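Local coordinates for protein subtilisin-like serine protease (Fervidobacterium pennivorans, PDB 1R6V) that degrades keratin into peptides as a calcium-binding, subtilisin-like serine protease, enabling its bacterium to grow on native feathers, at residues Y91-Y96 with Y273-K278; E129-E134 with E364-T369; L612-T617 with G641-I646. The protein carries 1 engineered substitution. One frame throughout, in Å; residues are numbered along the deposited sequence.

Interaction 1 (Y91-Y96 with Y273-K278); sequences YVEPSY and YSYTMK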
loop_
_atom_site.group_PDB
_atom_site.type_symbol
_atom_site.label_atom_id
_atom_site.label_comp_id
_atom_site.label_asym_id
_atom_site.label_seq_id
_atom_site.Cartn_x
_atom_site.Cartn_y
_atom_site.Cartn_z
ATOM N N TYR A 91 -10.659 6.647 -6.964
ATOM C CA TYR A 91 -9.358 7.304 -6.969
ATOM C C TYR A 91 -8.675 7.147 -8.308
ATOM O O TYR A 91 -9.083 6.329 -9.137
ATOM C CB TYR A 91 -8.441 6.716 -5.882
ATOM C CG TYR A 91 -8.132 5.245 -6.084
ATOM C CD1 TYR A 91 -7.194 4.825 -7.039
ATOM C CD2 TYR A 91 -8.833 4.268 -5.380
ATOM C CE1 TYR A 91 -6.977 3.464 -7.288
ATOM C CE2 TYR A 91 -8.624 2.898 -5.624
ATOM C CZ TYR A 91 -7.698 2.507 -6.575
ATOM O OH TYR A 91 -7.489 1.165 -6.813
ATOM N N VAL A 92 -7.641 7.957 -8.514
ATOM C CA VAL A 92 -6.829 7.904 -9.723
ATOM C C VAL A 92 -5.412 8.013 -9.208
ATOM O O VAL A 92 -5.093 8.984 -8.537
ATOM C CB VAL A 92 -7.086 9.096 -10.660
ATOM C CG1 VAL A 92 -6.204 8.949 -11.912
ATOM C CG2 VAL A 92 -8.555 9.138 -11.061
ATOM N N GLU A 93 -4.560 7.039 -9.507
ATOM C CA GLU A 93 -3.184 7.099 -9.009
ATOM C C GLU A 93 -2.221 6.494 -10.026
ATOM O O GLU A 93 -2.644 5.802 -10.939
ATOM C CB GLU A 93 -3.100 6.289 -7.707
ATOM C CG GLU A 93 -3.383 4.807 -7.923
ATOM C CD GLU A 93 -3.414 3.997 -6.632
ATOM O OE1 GLU A 93 -3.658 2.781 -6.722
ATOM O OE2 GLU A 93 -3.199 4.570 -5.540
ATOM N N PRO A 94 -0.911 6.757 -9.889
ATOM C CA PRO A 94 0.023 6.159 -10.845
ATOM C C PRO A 94 0.410 4.769 -10.302
ATOM O O PRO A 94 -0.032 4.374 -9.215
ATOM C CB PRO A 94 1.221 7.106 -10.788
ATOM C CG PRO A 94 1.246 7.479 -9.338
ATOM C CD PRO A 94 -0.229 7.746 -9.028
ATOM N N SER A 95 1.200 4.025 -11.067
ATOM C CA SER A 95 1.726 2.755 -10.587
ATOM C C SER A 95 3.046 3.250 -10.011
ATOM O O SER A 95 3.799 3.965 -10.691
ATOM C CB SER A 95 2.006 1.786 -11.736
ATOM O OG SER A 95 2.802 0.698 -11.299
ATOM N N TYR A 96 3.335 2.908 -8.768
ATOM C CA TYR A 96 4.563 3.377 -8.153
ATOM C C TYR A 96 5.776 2.488 -8.405
ATOM O O TYR A 96 5.646 1.324 -8.771
ATOM C CB TYR A 96 4.346 3.556 -6.656
ATOM C CG TYR A 96 3.367 4.669 -6.345
ATOM C CD1 TYR A 96 2.016 4.392 -6.134
ATOM C CD2 TYR A 96 3.787 5.998 -6.283
ATOM C CE1 TYR A 96 1.103 5.417 -5.864
ATOM C CE2 TYR A 96 2.873 7.035 -6.009
ATOM C CZ TYR A 96 1.538 6.727 -5.803
ATOM O OH TYR A 96 0.618 7.717 -5.544
ATOM N N TYR A 273 2.312 4.666 -1.417
ATOM C CA TYR A 273 1.119 4.076 -0.800
ATOM C C TYR A 273 0.165 3.948 -1.970
ATOM O O TYR A 273 -0.262 4.953 -2.540
ATOM C CB TYR A 273 0.481 5.019 0.220
ATOM C CG TYR A 273 -0.686 4.415 0.976
ATOM C CD1 TYR A 273 -0.506 3.873 2.243
ATOM C CD2 TYR A 273 -1.981 4.417 0.441
ATOM C CE1 TYR A 273 -1.575 3.363 2.966
ATOM C CE2 TYR A 273 -3.060 3.904 1.160
ATOM C CZ TYR A 273 -2.842 3.383 2.429
ATOM O OH TYR A 273 -3.897 2.913 3.174
ATOM N N SER A 274 -0.179 2.721 -2.321
ATOM C CA SER A 274 -1.069 2.487 -3.457
ATOM C C SER A 274 -2.431 2.026 -2.993
ATOM O O SER A 274 -2.535 1.058 -2.235
ATOM C CB SER A 274 -0.448 1.422 -4.374
ATOM O OG SER A 274 -1.375 0.892 -5.310
ATOM N N TYR A 275 -3.482 2.714 -3.427
ATOM C CA TYR A 275 -4.819 2.281 -3.041
ATOM C C TYR A 275 -5.162 0.991 -3.749
ATOM O O TYR A 275 -5.916 0.149 -3.234
ATOM C CB TYR A 275 -5.854 3.344 -3.368
ATOM C CG TYR A 275 -5.841 4.462 -2.356
ATOM C CD1 TYR A 275 -4.963 5.531 -2.483
ATOM C CD2 TYR A 275 -6.702 4.436 -1.254
ATOM C CE1 TYR A 275 -4.944 6.557 -1.542
ATOM C CE2 TYR A 275 -6.687 5.459 -0.305
ATOM C CZ TYR A 275 -5.806 6.514 -0.467
ATOM O OH TYR A 275 -5.819 7.555 0.430
ATOM N N THR A 276 -4.629 0.838 -4.955
ATOM C CA THR A 276 -4.856 -0.371 -5.724
ATOM C C THR A 276 -4.216 -1.574 -5.049
ATOM O O THR A 276 -4.844 -2.629 -4.909
ATOM C CB THR A 276 -4.282 -0.232 -7.145
ATOM O OG1 THR A 276 -5.006 0.792 -7.823
ATOM C CG2 THR A 276 -4.430 -1.550 -7.942
ATOM N N MET A 277 -2.964 -1.425 -4.620
ATOM C CA MET A 277 -2.296 -2.545 -3.965
ATOM C C MET A 277 -2.959 -2.887 -2.625
ATOM O O MET A 277 -3.012 -4.059 -2.234
ATOM C CB MET A 277 -0.809 -2.245 -3.749
ATOM C CG MET A 277 0.014 -3.513 -3.436
ATOM S SD MET A 277 0.032 -4.792 -4.779
ATOM C CE MET A 277 0.806 -3.691 -6.199
ATOM N N LYS A 278 -3.463 -1.864 -1.938
ATOM C CA LYS A 278 -4.147 -2.036 -0.650
ATOM C C LYS A 278 -5.360 -2.913 -0.929
ATOM O O LYS A 278 -5.625 -3.901 -0.238
ATOM C CB LYS A 278 -4.617 -0.673 -0.114
ATOM C CG LYS A 278 -5.382 -0.698 1.223
ATOM C CD LYS A 278 -4.428 -0.806 2.389
ATOM C CE LYS A 278 -5.104 -0.475 3.719
ATOM N NZ LYS A 278 -6.122 -1.489 4.147
HETATM O O HOH W 1 -1.986 6.615 -4.057
HETATM O O HOH W 2 -0.402 2.125 -7.418
#
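The carboxylate of Glu93 meets the start of helix 275-286 with both oxygens, accepting from the first two N-H groups of the helix, just after the N-cap Ser274. Glu93 OE2 accepts from Tyr275 N at 2.8 Å through its syn lone pair, in a bond of 160°. OE1 takes two donors, Thr276 N on the syn side and Thr276 OG1, the latter 2.6 Å from Glu93 OE1 and nearly in line with its C-O bond. Thr276 OG1 in turn accepts from Tyr91 OH at 2.7 Å, extending the chain of hydroxyls. Beyond CG the Glu93 chain is extended (chi2 -175°), which carries the charge to the helix end, whose dipole probably steadies it. A glutamine in its place would probably lose this charge match and leave one of the N-H groups facing an amide nitrogen. A water bridges Glu93 OE2, Tyr273 O and Tyr96 OH, which is also hydrogen-bonded to Glu23 O. The apolar part is a CH-pi contact: Tyr275 CB sits over the Tyr91 ring, 3.6 Å from its centroid. As in subtilisin complexes with their propeptides, the prodomain sheet, here through strands 89-93 and 33-38, lies against helix 275-286, beside which runs helix 246-258.

Interaction 2 (E129-E134 with E364-T369); sequences EELSNE and ENVPAT. With CA (calcium ion), chain B.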
loop_
_atom_site.group_PDB
_atom_site.type_symbol
_atom_site.label_atom_id
_atom_site.label_comp_id
_atom_site.label_asym_id
_atom_site.label_seq_id
_atom_site.Cartn_x
_atom_site.Cartn_y
_atom_site.Cartn_z
ATOM N N GLU A 129 17.592 -35.968 3.145
ATOM C CA GLU A 129 18.208 -35.503 1.901
ATOM C C GLU A 129 19.720 -35.446 2.044
ATOM O O GLU A 129 20.229 -35.173 3.128
ATOM C CB GLU A 129 17.707 -34.101 1.560
ATOM C CG GLU A 129 16.223 -33.934 1.769
ATOM C CD GLU A 129 15.414 -34.790 0.836
ATOM O OE1 GLU A 129 15.155 -34.331 -0.297
ATOM O OE2 GLU A 129 15.043 -35.925 1.227
ATOM N N GLU A 130 20.425 -35.657 0.940
ATOM C CA GLU A 130 21.877 -35.640 0.972
ATOM C C GLU A 130 22.469 -34.327 1.478
ATOM O O GLU A 130 23.564 -34.324 2.030
ATOM C CB GLU A 130 22.429 -35.968 -0.411
ATOM C CG GLU A 130 22.121 -34.920 -1.443
ATOM C CD GLU A 130 22.291 -35.436 -2.854
ATOM O OE1 GLU A 130 21.930 -34.702 -3.790
ATOM O OE2 GLU A 130 22.788 -36.582 -3.033
ATOM N N LEU A 131 21.759 -33.210 1.306
ATOM C CA LEU A 131 22.282 -31.930 1.777
ATOM C C LEU A 131 21.697 -31.475 3.114
ATOM O O LEU A 131 21.907 -30.333 3.528
ATOM C CB LEU A 131 22.062 -30.840 0.713
ATOM C CG LEU A 131 22.656 -31.174 -0.666
ATOM C CD1 LEU A 131 22.367 -30.031 -1.642
ATOM C CD2 LEU A 131 24.170 -31.425 -0.548
ATOM N N SER A 132 20.995 -32.374 3.805
ATOM C CA SER A 132 20.378 -32.050 5.095
ATOM C C SER A 132 21.311 -31.368 6.077
ATOM O O SER A 132 20.892 -30.488 6.828
ATOM C CB SER A 132 19.857 -33.310 5.793
ATOM O OG SER A 132 18.871 -33.974 5.046
ATOM N N ASN A 133 22.574 -31.787 6.095
ATOM C CA ASN A 133 23.508 -31.222 7.068
ATOM C C ASN A 133 23.686 -29.720 6.937
ATOM O O ASN A 133 24.059 -29.041 7.896
ATOM C CB ASN A 133 24.883 -31.898 6.961
ATOM C CG ASN A 133 25.607 -31.546 5.673
ATOM O OD1 ASN A 133 25.180 -31.922 4.581
ATOM N ND2 ASN A 133 26.704 -30.806 5.795
ATOM N N GLU A 134 23.428 -29.189 5.755
ATOM C CA GLU A 134 23.603 -27.761 5.565
ATOM C C GLU A 134 22.366 -26.912 5.809
ATOM O O GLU A 134 22.457 -25.691 5.807
ATOM C CB GLU A 134 24.135 -27.503 4.163
ATOM C CG GLU A 134 25.570 -27.967 4.034
ATOM C CD GLU A 134 26.265 -27.331 2.878
ATOM O OE1 GLU A 134 25.987 -27.751 1.739
ATOM O OE2 GLU A 134 27.080 -26.410 3.116
ATOM N N GLU A 364 29.232 -24.249 -7.402
ATOM C CA GLU A 364 29.597 -25.549 -7.959
ATOM C C GLU A 364 30.104 -26.590 -6.962
ATOM O O GLU A 364 30.233 -27.770 -7.304
ATOM C CB GLU A 364 30.642 -25.357 -9.060
ATOM C CG GLU A 364 31.953 -24.808 -8.552
ATOM C CD GLU A 364 32.930 -24.512 -9.673
ATOM O OE1 GLU A 364 32.567 -23.737 -10.581
ATOM O OE2 GLU A 364 34.057 -25.051 -9.648
ATOM N N ASN A 365 30.380 -26.165 -5.736
ATOM C CA ASN A 365 30.891 -27.072 -4.716
ATOM C C ASN A 365 29.806 -27.869 -3.986
ATOM O O ASN A 365 30.107 -28.837 -3.291
ATOM C CB ASN A 365 31.737 -26.290 -3.701
ATOM C CG ASN A 365 32.947 -25.643 -4.341
ATOM O OD1 ASN A 365 33.744 -26.320 -4.981
ATOM N ND2 ASN A 365 33.089 -24.329 -4.180
ATOM N N VAL A 366 28.547 -27.467 -4.144
ATOM C CA VAL A 366 27.444 -28.169 -3.488
ATOM C C VAL A 366 27.406 -29.621 -3.961
ATOM O O VAL A 366 27.172 -29.896 -5.137
ATOM C CB VAL A 366 26.096 -27.473 -3.785
ATOM C CG1 VAL A 366 24.951 -28.217 -3.095
ATOM C CG2 VAL A 366 26.148 -26.032 -3.297
ATOM N N PRO A 367 27.628 -30.570 -3.040
ATOM C CA PRO A 367 27.637 -32.001 -3.363
ATOM C C PRO A 367 26.292 -32.668 -3.672
ATOM O O PRO A 367 25.981 -33.733 -3.131
ATOM C CB PRO A 367 28.340 -32.609 -2.150
ATOM C CG PRO A 367 27.841 -31.748 -1.017
ATOM C CD PRO A 367 27.883 -30.342 -1.602
ATOM N N ALA A 368 25.498 -32.053 -4.544
ATOM C CA ALA A 368 24.201 -32.624 -4.936
ATOM C C ALA A 368 24.440 -33.721 -5.978
ATOM O O ALA A 368 25.396 -33.651 -6.748
ATOM C CB ALA A 368 23.291 -31.534 -5.528
ATOM N N THR A 369 23.578 -34.730 -6.013
ATOM C CA THR A 369 23.771 -35.801 -6.985
ATOM C C THR A 369 22.600 -35.909 -7.956
ATOM O O THR A 369 22.412 -36.939 -8.601
ATOM C CB THR A 369 23.981 -37.167 -6.288
ATOM O OG1 THR A 369 22.812 -37.517 -5.544
ATOM C CG2 THR A 369 25.172 -37.112 -5.348
HETATM CA CA CA B . 15.147 -33.016 -2.271
#
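Glu130 and Leu131, at the two corners of a type I beta turn running from Glu129 to Ser132, direct their side chains at the loop 364-369, where Pro367 is the centre of an inverse gamma turn. The turn belongs to the calcium-binding region of this subtilisin fold, and the two corner residues do different work. Glu130 reaches out extended beyond CG (chi2 -162°) and crosses Thr369 obliquely, gripping it with both carboxylate oxygens. Glu130 OE2 receives the hydroxyl of Thr369 by its syn lone pair, with Thr369 OG1 2.7 Å away. Glu130 OE1 takes Thr369 N at 2.8 Å, also from the syn side but 35° out of the carboxylate plane, and is shared with Gly216 N, while Thr369 OG1 has a further partner in Lys215 NZ. Leu131 supplies the apolar half by splitting its two methyls between neighbours. Leu131 CD1 presses on Val366 CG1 at 3.5 Å, a tight contact between side chains that meet at about a right angle, and Leu131 CD2 lies against Pro367 CG at 3.7 Å, with Leu348 of strand 347-350 touching both Leu131 and Val366. Lys215 and Ile217 lend their backbone O atoms to the calcium ion, so the contact borders the coordination loop directly. Next to Glu130 in the turn, Glu129 bends at chi2 (-65°) and places OE1 2.4 Å from the calcium ion.

Interaction 3 (L612-T617 with G641-I646); sequences LLPAAT and GTTWTI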
loop_
_atom_site.group_PDB
_atom_site.type_symbol
_atom_site.label_atom_id
_atom_site.label_comp_id
_atom_site.label_asym_id
_atom_site.label_seq_id
_atom_site.Cartn_x
_atom_site.Cartn_y
_atom_site.Cartn_z
ATOM N N LEU A 612 -24.899 43.701 -10.405
ATOM C CA LEU A 612 -25.960 43.729 -11.413
ATOM C C LEU A 612 -25.485 44.359 -12.722
ATOM O O LEU A 612 -25.828 43.889 -13.808
ATOM C CB LEU A 612 -27.178 44.494 -10.877
ATOM C CG LEU A 612 -28.505 44.333 -11.635
ATOM C CD1 LEU A 612 -28.969 42.883 -11.544
ATOM C CD2 LEU A 612 -29.564 45.255 -11.037
ATOM N N LEU A 613 -24.694 45.421 -12.613
ATOM C CA LEU A 613 -24.172 46.112 -13.788
ATOM C C LEU A 613 -22.661 45.936 -13.893
ATOM O O LEU A 613 -21.965 45.859 -12.886
ATOM C CB LEU A 613 -24.519 47.601 -13.718
ATOM C CG LEU A 613 -26.015 47.936 -13.653
ATOM C CD1 LEU A 613 -26.197 49.430 -13.444
ATOM C CD2 LEU A 613 -26.702 47.486 -14.942
ATOM N N PRO A 614 -22.135 45.866 -15.123
ATOM C CA PRO A 614 -20.702 45.694 -15.366
ATOM C C PRO A 614 -19.853 46.808 -14.773
ATOM O O PRO A 614 -20.260 47.967 -14.753
ATOM C CB PRO A 614 -20.613 45.646 -16.887
ATOM C CG PRO A 614 -21.759 46.502 -17.316
ATOM C CD PRO A 614 -22.859 46.051 -16.394
ATOM N N ALA A 615 -18.671 46.448 -14.288
ATOM C CA ALA A 615 -17.770 47.424 -13.694
ATOM C C ALA A 615 -17.250 48.389 -14.752
ATOM O O ALA A 615 -16.839 47.981 -15.841
ATOM C CB ALA A 615 -16.609 46.715 -13.014
ATOM N N ALA A 616 -17.253 49.673 -14.415
ATOM C CA ALA A 616 -16.791 50.696 -15.337
ATOM C C ALA A 616 -15.281 50.640 -15.499
ATOM O O ALA A 616 -14.751 50.921 -16.573
ATOM C CB ALA A 616 -17.217 52.069 -14.834
ATOM N N THR A 617 -14.593 50.259 -14.425
ATOM C CA THR A 617 -13.132 50.184 -14.412
ATOM C C THR A 617 -12.703 48.986 -13.558
ATOM O O THR A 617 -13.496 48.493 -12.769
ATOM C CB THR A 617 -12.537 51.474 -13.785
ATOM O OG1 THR A 617 -12.995 52.617 -14.522
ATOM C CG2 THR A 617 -11.019 51.440 -13.809
ATOM N N GLY A 641 -16.086 45.870 -17.450
ATOM C CA GLY A 641 -16.943 45.194 -18.407
ATOM C C GLY A 641 -17.519 43.880 -17.918
ATOM O O GLY A 641 -18.348 43.289 -18.607
ATOM N N THR A 642 -17.095 43.420 -16.739
ATOM C CA THR A 642 -17.595 42.158 -16.195
ATOM C C THR A 642 -18.494 42.388 -14.981
ATOM O O THR A 642 -18.473 43.460 -14.382
ATOM C CB THR A 642 -16.440 41.214 -15.793
ATOM O OG1 THR A 642 -15.772 41.730 -14.636
ATOM C CG2 THR A 642 -15.435 41.088 -16.928
ATOM N N THR A 643 -19.280 41.374 -14.625
ATOM C CA THR A 643 -20.203 41.469 -13.502
ATOM C C THR A 643 -19.882 40.507 -12.364
ATOM O O THR A 643 -20.642 40.410 -11.409
ATOM C CB THR A 643 -21.640 41.190 -13.952
ATOM O OG1 THR A 643 -21.669 39.958 -14.681
ATOM C CG2 THR A 643 -22.152 42.316 -14.843
ATOM N N TRP A 644 -18.771 39.794 -12.463
ATOM C CA TRP A 644 -18.406 38.868 -11.391
ATOM C C TRP A 644 -16.946 38.470 -11.414
ATOM O O TRP A 644 -16.286 38.512 -12.453
ATOM C CB TRP A 644 -19.263 37.595 -11.462
ATOM C CG TRP A 644 -19.008 36.748 -12.680
ATOM C CD1 TRP A 644 -19.483 36.966 -13.944
ATOM C CD2 TRP A 644 -18.177 35.580 -12.760
ATOM N NE1 TRP A 644 -19.000 36.009 -14.804
ATOM C CE2 TRP A 644 -18.196 35.147 -14.109
ATOM C CE3 TRP A 644 -17.420 34.859 -11.827
ATOM C CZ2 TRP A 644 -17.482 34.023 -14.550
ATOM C CZ3 TRP A 644 -16.708 33.735 -12.267
ATOM C CH2 TRP A 644 -16.746 33.330 -13.620
ATOM N N THR A 645 -16.426 38.098 -10.252
ATOM C CA THR A 645 -15.058 37.633 -10.183
ATOM C C THR A 645 -14.908 36.724 -8.975
ATOM O O THR A 645 -15.809 36.646 -8.142
ATOM C CB THR A 645 -14.038 38.796 -10.110
ATOM O OG1 THR A 645 -12.726 38.267 -10.301
ATOM C CG2 THR A 645 -14.103 39.514 -8.758
ATOM N N ILE A 646 -13.780 36.026 -8.909
ATOM C CA ILE A 646 -13.488 35.108 -7.807
ATOM C C ILE A 646 -12.398 35.733 -6.937
ATOM O O ILE A 646 -11.505 36.400 -7.440
ATOM C CB ILE A 646 -12.980 33.728 -8.331
ATOM C CG1 ILE A 646 -14.054 33.064 -9.196
ATOM C CG2 ILE A 646 -12.652 32.807 -7.164
ATOM C CD1 ILE A 646 -14.113 33.601 -10.589
#
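Ala615 is held by two backbone hydrogen bonds, one through its N-H and one through its C=O. Ala615 N donates to Thr642 O at 3.0 Å, with an angle of 162° at the hydrogen. Ala615 O accepts from Gly641 N at 2.8 Å, with the donor in the carbonyl plane. This pairing has the geometry of a G1 beta bulge, with Gly641 in position 1, Thr642 in position 2 and Ala615 opposite. Thr642 O has a second, weaker visitor, since Pro614 CA approaches it at 3.3 Å in a CA-H...O contact. Around this polar centre the packing is modest. Pro614 CB rests against the carbonyl of Gly641, 3.7 Å from its O, while Thr643 CG2 lies 3.6 Å from Pro614 N, alongside the proline ring and pointing the same way. With CG2 of Thr643 anti to the carbonyl carbon, the methyl and not OG1 faces Pro614. The CB of Thr642 points away from 612-617, and its OG1 bonds Lys639 O. Both segments belong to the second beta-sandwich domain: 612-617 passes from strand 604-610 in one sheet to strand 619-627 in the other, and 641-646 returns from strand 630-638 to strand 644-647. Both hydrogen bonds use main-chain atoms alone, so the chemistry asks little of the side chains; the backbone angles of Gly641 (phi 86°) call for glycine, as a CB would press on the preceding carbonyl oxygen.

Followed from the N terminus, the chain first passes 91-96 in the propeptide, then 129-134, before 273-278 returns to close interaction 1 and 364-369 closes interaction 2. The two loops therefore cross: interaction 1 joins the prodomain to a helix of the catalytic domain, whereas interaction 2 ties the segment soon after the propeptide, with its calcium ligand, to a surface loop far along the catalytic part. Interaction 3 follows in series, a short closure of 24 residues that joins two connections between the sheets of the second beta-sandwich domain. Interaction 1 lies near the middle of the molecule, while the centres of interactions 2 and 3 are about 87 Å apart, on opposite sides of the chain's centre.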